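Local coordinates for malonyl CoA-acyl carrier protein transacylase (Burkholderia pseudomallei, PDB 3G87) that probably transfers the malonyl group of malonyl-CoA to holo-acyl carrier protein, releasing free CoA, at residues P12-Q17 / G57-T62; E138-T143 / S161-S166. All blocks are in the same frame, centred on the assembly; numbering follows the deposited sequence.

Contact 1 (P12-Q17 / G57-T62); sequences PGQGSQ and GRTQFT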
loop_
_atom_site.group_PDB
_atom_site.type_symbol
_atom_site.label_atom_id
_atom_site.label_comp_id
_atom_site.label_asym_id
_atom_site.label_seq_id
_atom_site.Cartn_x
_atom_site.Cartn_y
_atom_site.Cartn_z
ATOM N N PRO A 12 -2.966 -5.570 0.158
ATOM C CA PRO A 12 -3.603 -4.311 -0.151
ATOM C C PRO A 12 -3.317 -3.191 0.850
ATOM O O PRO A 12 -2.918 -3.412 1.927
ATOM C CB PRO A 12 -5.066 -4.696 -0.173
ATOM C CG PRO A 12 -5.190 -5.774 0.650
ATOM C CD PRO A 12 -3.955 -6.532 0.624
ATOM N N GLY A 13 -3.502 -1.985 0.388
ATOM C CA GLY A 13 -3.422 -0.773 1.150
ATOM C C GLY A 13 -4.689 0.042 1.286
ATOM O O GLY A 13 -5.765 -0.413 1.107
ATOM N N GLN A 14 -4.491 1.301 1.603
ATOM C CA GLN A 14 -5.555 2.263 1.859
ATOM C C GLN A 14 -6.584 2.330 0.744
ATOM O O GLN A 14 -6.255 2.409 -0.402
ATOM C CB GLN A 14 -4.996 3.659 2.119
ATOM C CG GLN A 14 -5.953 4.697 1.728
ATOM C CD GLN A 14 -5.383 6.020 1.435
ATOM O OE1 GLN A 14 -4.889 6.696 2.316
ATOM N NE2 GLN A 14 -5.507 6.456 0.191
ATOM N N GLY A 15 -7.834 2.280 1.139
ATOM C CA GLY A 15 -8.928 2.180 0.234
ATOM C C GLY A 15 -9.577 0.849 0.147
ATOM O O GLY A 15 -10.644 0.765 -0.327
ATOM N N SER A 16 -8.911 -0.194 0.577
ATOM C CA SER A 16 -9.465 -1.533 0.478
ATOM C C SER A 16 -10.190 -1.966 1.727
ATOM O O SER A 16 -10.821 -2.963 1.733
ATOM C CB SER A 16 -8.424 -2.568 0.025
ATOM O OG SER A 16 -7.356 -2.679 0.896
ATOM N N GLN A 17 -10.069 -1.191 2.774
ATOM C CA GLN A 17 -10.668 -1.557 4.080
ATOM C C GLN A 17 -12.180 -1.364 4.013
ATOM O O GLN A 17 -12.665 -0.586 3.201
ATOM C CB GLN A 17 -10.081 -0.679 5.196
ATOM C CG GLN A 17 -10.648 0.741 5.261
ATOM C CD GLN A 17 -10.130 1.680 4.134
ATOM O OE1 GLN A 17 -9.135 1.390 3.476
ATOM N NE2 GLN A 17 -10.818 2.815 3.927
ATOM N N GLY A 57 -11.965 4.861 7.933
ATOM C CA GLY A 57 -11.471 5.752 6.897
ATOM C C GLY A 57 -10.466 6.855 7.282
ATOM O O GLY A 57 -9.944 7.617 6.406
ATOM N N ARG A 58 -10.184 6.985 8.577
ATOM C CA ARG A 58 -9.199 7.993 9.019
ATOM C C ARG A 58 -7.844 7.297 9.153
ATOM O O ARG A 58 -7.741 6.289 9.830
ATOM C CB ARG A 58 -9.671 8.628 10.302
ATOM C CG ARG A 58 -11.085 9.235 10.172
ATOM C CD ARG A 58 -11.680 9.447 11.512
ATOM N NE ARG A 58 -10.921 10.500 12.162
ATOM C CZ ARG A 58 -10.886 10.717 13.476
ATOM N NH1 ARG A 58 -11.590 9.931 14.321
ATOM N NH2 ARG A 58 -10.134 11.730 13.945
ATOM N N THR A 59 -6.820 7.802 8.475
ATOM C CA THR A 59 -5.550 7.057 8.229
ATOM C C THR A 59 -4.878 6.512 9.519
ATOM O O THR A 59 -4.199 5.526 9.487
ATOM C CB THR A 59 -4.542 7.895 7.272
ATOM O OG1 THR A 59 -3.599 7.031 6.587
ATOM C CG2 THR A 59 -3.781 8.922 8.041
ATOM N N GLN A 60 -5.094 7.136 10.669
ATOM C CA GLN A 60 -4.402 6.641 11.858
ATOM C C GLN A 60 -5.002 5.317 12.271
ATOM O O GLN A 60 -4.358 4.548 12.915
ATOM C CB GLN A 60 -4.384 7.688 13.000
ATOM C CG GLN A 60 -5.762 8.145 13.514
ATOM C CD GLN A 60 -6.434 9.223 12.631
ATOM O OE1 GLN A 60 -6.301 9.240 11.383
ATOM N NE2 GLN A 60 -7.155 10.127 13.287
ATOM N N PHE A 61 -6.224 5.043 11.826
ATOM C CA PHE A 61 -6.900 3.772 12.114
ATOM C C PHE A 61 -6.913 2.824 10.907
ATOM O O PHE A 61 -6.696 1.625 11.038
ATOM C CB PHE A 61 -8.364 3.998 12.588
ATOM C CG PHE A 61 -8.482 4.812 13.873
ATOM C CD1 PHE A 61 -8.198 4.236 15.107
ATOM C CD2 PHE A 61 -8.890 6.154 13.834
ATOM C CE1 PHE A 61 -8.280 4.996 16.270
ATOM C CE2 PHE A 61 -8.991 6.896 14.981
ATOM C CZ PHE A 61 -8.668 6.339 16.192
ATOM N N THR A 62 -7.149 3.337 9.741
ATOM C CA THR A 62 -7.095 2.534 8.542
ATOM C C THR A 62 -5.879 1.623 8.430
ATOM O O THR A 62 -5.981 0.506 8.033
ATOM C CB THR A 62 -7.077 3.420 7.312
ATOM O OG1 THR A 62 -8.071 4.402 7.412
ATOM C CG2 THR A 62 -7.353 2.610 6.121
HETATM O O HOH W 1 -4.758 5.182 4.886
#

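Contact 2 (E138-T143 / S161-S166); sequences EQIERT and SQLVIS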
loop_
_atom_site.group_PDB
_atom_site.type_symbol
_atom_site.label_atom_id
_atom_site.label_comp_id
_atom_site.label_asym_id
_atom_site.label_seq_id
_atom_site.Cartn_x
_atom_site.Cartn_y
_atom_site.Cartn_z
ATOM N N GLU A 138 1.734 11.063 -19.064
ATOM C CA GLU A 138 2.074 12.198 -19.840
ATOM C C GLU A 138 0.925 13.149 -20.081
ATOM O O GLU A 138 1.123 14.310 -20.093
ATOM C CB GLU A 138 2.707 11.746 -21.130
ATOM C CG GLU A 138 4.170 11.461 -20.978
ATOM C CD GLU A 138 4.487 10.040 -20.577
ATOM O OE1 GLU A 138 3.689 9.138 -20.839
ATOM O OE2 GLU A 138 5.557 9.831 -20.011
ATOM N N GLN A 139 -0.264 12.638 -20.244
ATOM C CA GLN A 139 -1.417 13.481 -20.358
ATOM C C GLN A 139 -1.625 14.228 -19.012
ATOM O O GLN A 139 -1.900 15.385 -18.962
ATOM C CB GLN A 139 -2.655 12.658 -20.787
ATOM C CG GLN A 139 -2.565 11.971 -22.174
ATOM C CD GLN A 139 -3.790 11.151 -22.646
ATOM O OE1 GLN A 139 -4.526 10.568 -21.883
ATOM N NE2 GLN A 139 -3.960 11.103 -23.942
ATOM N N ILE A 140 -1.445 13.518 -17.928
ATOM C CA ILE A 140 -1.750 13.988 -16.597
ATOM C C ILE A 140 -0.783 15.109 -16.246
ATOM O O ILE A 140 -1.208 16.212 -15.888
ATOM C CB ILE A 140 -1.687 12.839 -15.543
ATOM C CG1 ILE A 140 -2.793 11.819 -15.765
ATOM C CG2 ILE A 140 -1.695 13.414 -14.085
ATOM C CD1 ILE A 140 -2.999 10.827 -14.585
ATOM N N GLU A 141 0.509 14.832 -16.405
ATOM C CA GLU A 141 1.548 15.790 -16.073
ATOM C C GLU A 141 1.460 17.047 -16.881
ATOM O O GLU A 141 1.641 18.116 -16.323
ATOM C CB GLU A 141 2.939 15.165 -16.104
ATOM C CG GLU A 141 3.092 14.089 -15.015
ATOM C CD GLU A 141 4.410 13.321 -15.085
ATOM O OE1 GLU A 141 4.994 13.188 -16.182
ATOM O OE2 GLU A 141 4.847 12.840 -14.021
ATOM N N ARG A 142 1.102 16.931 -18.158
ATOM C CA ARG A 142 0.952 18.101 -19.050
ATOM C C ARG A 142 -0.232 18.915 -18.577
ATOM O O ARG A 142 -0.146 20.142 -18.393
ATOM C CB ARG A 142 0.684 17.666 -20.492
ATOM C CG ARG A 142 0.873 18.769 -21.545
ATOM C CD ARG A 142 0.770 18.312 -23.039
ATOM N NE ARG A 142 -0.258 17.292 -23.265
ATOM C CZ ARG A 142 -1.580 17.461 -23.098
ATOM N NH1 ARG A 142 -2.105 18.631 -22.705
ATOM N NH2 ARG A 142 -2.398 16.419 -23.316
ATOM N N THR A 143 -1.342 18.222 -18.366
ATOM C CA THR A 143 -2.553 18.871 -17.945
ATOM C C THR A 143 -2.333 19.627 -16.643
ATOM O O THR A 143 -2.683 20.778 -16.575
ATOM C CB THR A 143 -3.640 17.874 -17.800
ATOM O OG1 THR A 143 -3.924 17.371 -19.103
ATOM C CG2 THR A 143 -4.888 18.541 -17.183
ATOM N N SER A 161 -3.515 2.886 -17.153
ATOM C CA SER A 161 -4.644 3.776 -17.216
ATOM C C SER A 161 -5.181 4.171 -15.874
ATOM O O SER A 161 -6.257 4.684 -15.798
ATOM C CB SER A 161 -5.758 3.134 -17.980
ATOM O OG SER A 161 -6.026 1.868 -17.452
ATOM N N GLN A 162 -4.427 3.934 -14.820
ATOM C CA GLN A 162 -4.883 4.233 -13.486
ATOM C C GLN A 162 -3.810 4.736 -12.580
ATOM O O GLN A 162 -2.950 4.025 -12.211
ATOM C CB GLN A 162 -5.582 3.045 -12.870
ATOM C CG GLN A 162 -6.716 2.512 -13.687
ATOM C CD GLN A 162 -7.135 1.161 -13.250
ATOM O OE1 GLN A 162 -7.015 0.217 -13.979
ATOM N NE2 GLN A 162 -7.587 1.063 -12.039
ATOM N N LEU A 163 -3.892 5.997 -12.238
ATOM C CA LEU A 163 -2.862 6.674 -11.509
ATOM C C LEU A 163 -3.536 7.539 -10.511
ATOM O O LEU A 163 -4.649 7.900 -10.697
ATOM C CB LEU A 163 -1.983 7.513 -12.431
ATOM C CG LEU A 163 -1.284 6.845 -13.610
ATOM C CD1 LEU A 163 -1.988 6.912 -14.860
ATOM C CD2 LEU A 163 0.135 7.155 -13.822
ATOM N N VAL A 164 -2.827 7.834 -9.437
ATOM C CA VAL A 164 -3.274 8.692 -8.374
ATOM C C VAL A 164 -2.396 9.906 -8.219
ATOM O O VAL A 164 -1.225 9.832 -8.224
ATOM C CB VAL A 164 -3.356 7.943 -7.025
ATOM C CG1 VAL A 164 -4.082 8.714 -6.016
ATOM C CG2 VAL A 164 -3.927 6.657 -7.187
ATOM N N ILE A 165 -3.029 11.034 -8.062
ATOM C CA ILE A 165 -2.367 12.270 -7.847
ATOM C C ILE A 165 -2.560 12.728 -6.452
ATOM O O ILE A 165 -3.478 12.365 -5.804
ATOM C CB ILE A 165 -2.893 13.390 -8.770
ATOM C CG1 ILE A 165 -4.389 13.476 -8.694
ATOM C CG2 ILE A 165 -2.425 13.218 -10.186
ATOM C CD1 ILE A 165 -4.949 14.437 -9.589
ATOM N N SER A 166 -1.630 13.527 -6.001
ATOM C CA SER A 166 -1.752 14.206 -4.768
ATOM C C SER A 166 -1.094 15.535 -4.807
ATOM O O SER A 166 -0.223 15.766 -5.570
ATOM C CB SER A 166 -1.336 13.336 -3.559
ATOM O OG SER A 166 -0.032 12.995 -3.593
#

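Contact 1 (P12-Q17 / G57-T62)
The methyl of Thr62 sits over the flat face of the Gln17 amide, with Thr62 CG2 3.4 Å from Gln17 OE1 and 3.5 Å from Gln17 CD. Two torsions put the amide there: chi1 of 77° tucks CG over the backbone, and a bend at chi2 folds the chain back over its own loop. Gln17 OE1 accepts from Gly15 N at 2.8 Å, in the carbonyl plane and on a lone pair, a bent bond (140°) that favours this rotation of the amide. In Thr62, chi1 of -47° sends the methyl toward the glutamine and OG1 back toward Leu56 O, its hydrogen-bond partner. A water bridges the extended side chain of Gln14 to Thr59, donating to Gln14 OE1 (3.0 Å) and hydrogen-bonded to Thr59 OG1 (2.8 Å). A type II turn from Gly13 to Ser16 shapes the loop, Gly13 O receiving both Ser16 N and Ser16 OG. Gly13 to Gln17 form the GQGSQ motif familiar in malonyl transferases, and Gln14 lies near, without touching, the probable nucleophile elbow. The loop follows strand 6-11 of the parallel sheet and rests beside the first turn of helix 59-81, where Ser16 and Gln17 touch Leu66 and Pro12 O accepts from Asn70.

Contact 2 (E138-T143 / S161-S166)
Ile140 reaches from the helix to the strand with two separate methyls, each meeting a different residue. Its CD1 lies 4.1 Å from Leu163 CD1 and equally far from Leu163 CB, while its CG2 lies 4.0 Å from Ile165 CG2. Ile154 and Ile132 also touch Ile140, widening its apolar seat to three strands. Ile140, Leu163 and Ile165 are all buried, and the distances indicate van der Waals packing of apolar groups. The division of labour follows from the branching of Ile140: CG2 is anti to the backbone N, whereas CG1 is anti to the carbonyl carbon (chi1 -67°) and carries CD1 outward on an extended chain (chi2 -167°). At Ile165 a chi1 of 51° turns CG1 in above its own main chain, leaving CG2 as the branch that meets the helix.

The strand sets the spacing of this surface. Leu163 and Ile165 point toward the helix, whereas Gln162 and Val164 point away, the alternation expected of an extended chain. Backbone hydrogen bonds hold Leu163 to Ile132 and Ile165 to Ala130 in strand 127-133. On the helix, Thr143 OG1 and N both bond to Gln139 O, the former at 2.8 Å, and salt bridges join Glu141 to Arg137 and Arg142 to Glu146. Helix 137-146 thus packs on one face of an antiparallel sheet. The beta-alpha-beta-beta-alpha-beta order (127-133, 137-146, 153-159, 162-168, 169-175, 185-188) and 2-3-1-4 strand order match the small, ferredoxin-like subdomain of malonyl-CoA:ACP transacylases.

From the N terminus, the chain leaves strand 6-11 into the loop holding 12-17, and contact 1 closes when 57-62 returns after a largely helical excursion of 39 intervening residues. Contact 2 opens later, at helix 137-146, and closes at strand 162-168 after only 17 residues, which include strand 153-159. The two are in series, neither nested nor crossed. Contact 1 ties the parallel sheet's loop to helix 59-81; contact 2 joins a helix to the antiparallel sheet. Their centres are 23 Å apart and their nearest atoms about 7 Å, without touching. Phe195 is common to both: Gln14 and Thr59 touch it, and its carbonyl accepts from Ser166 OG.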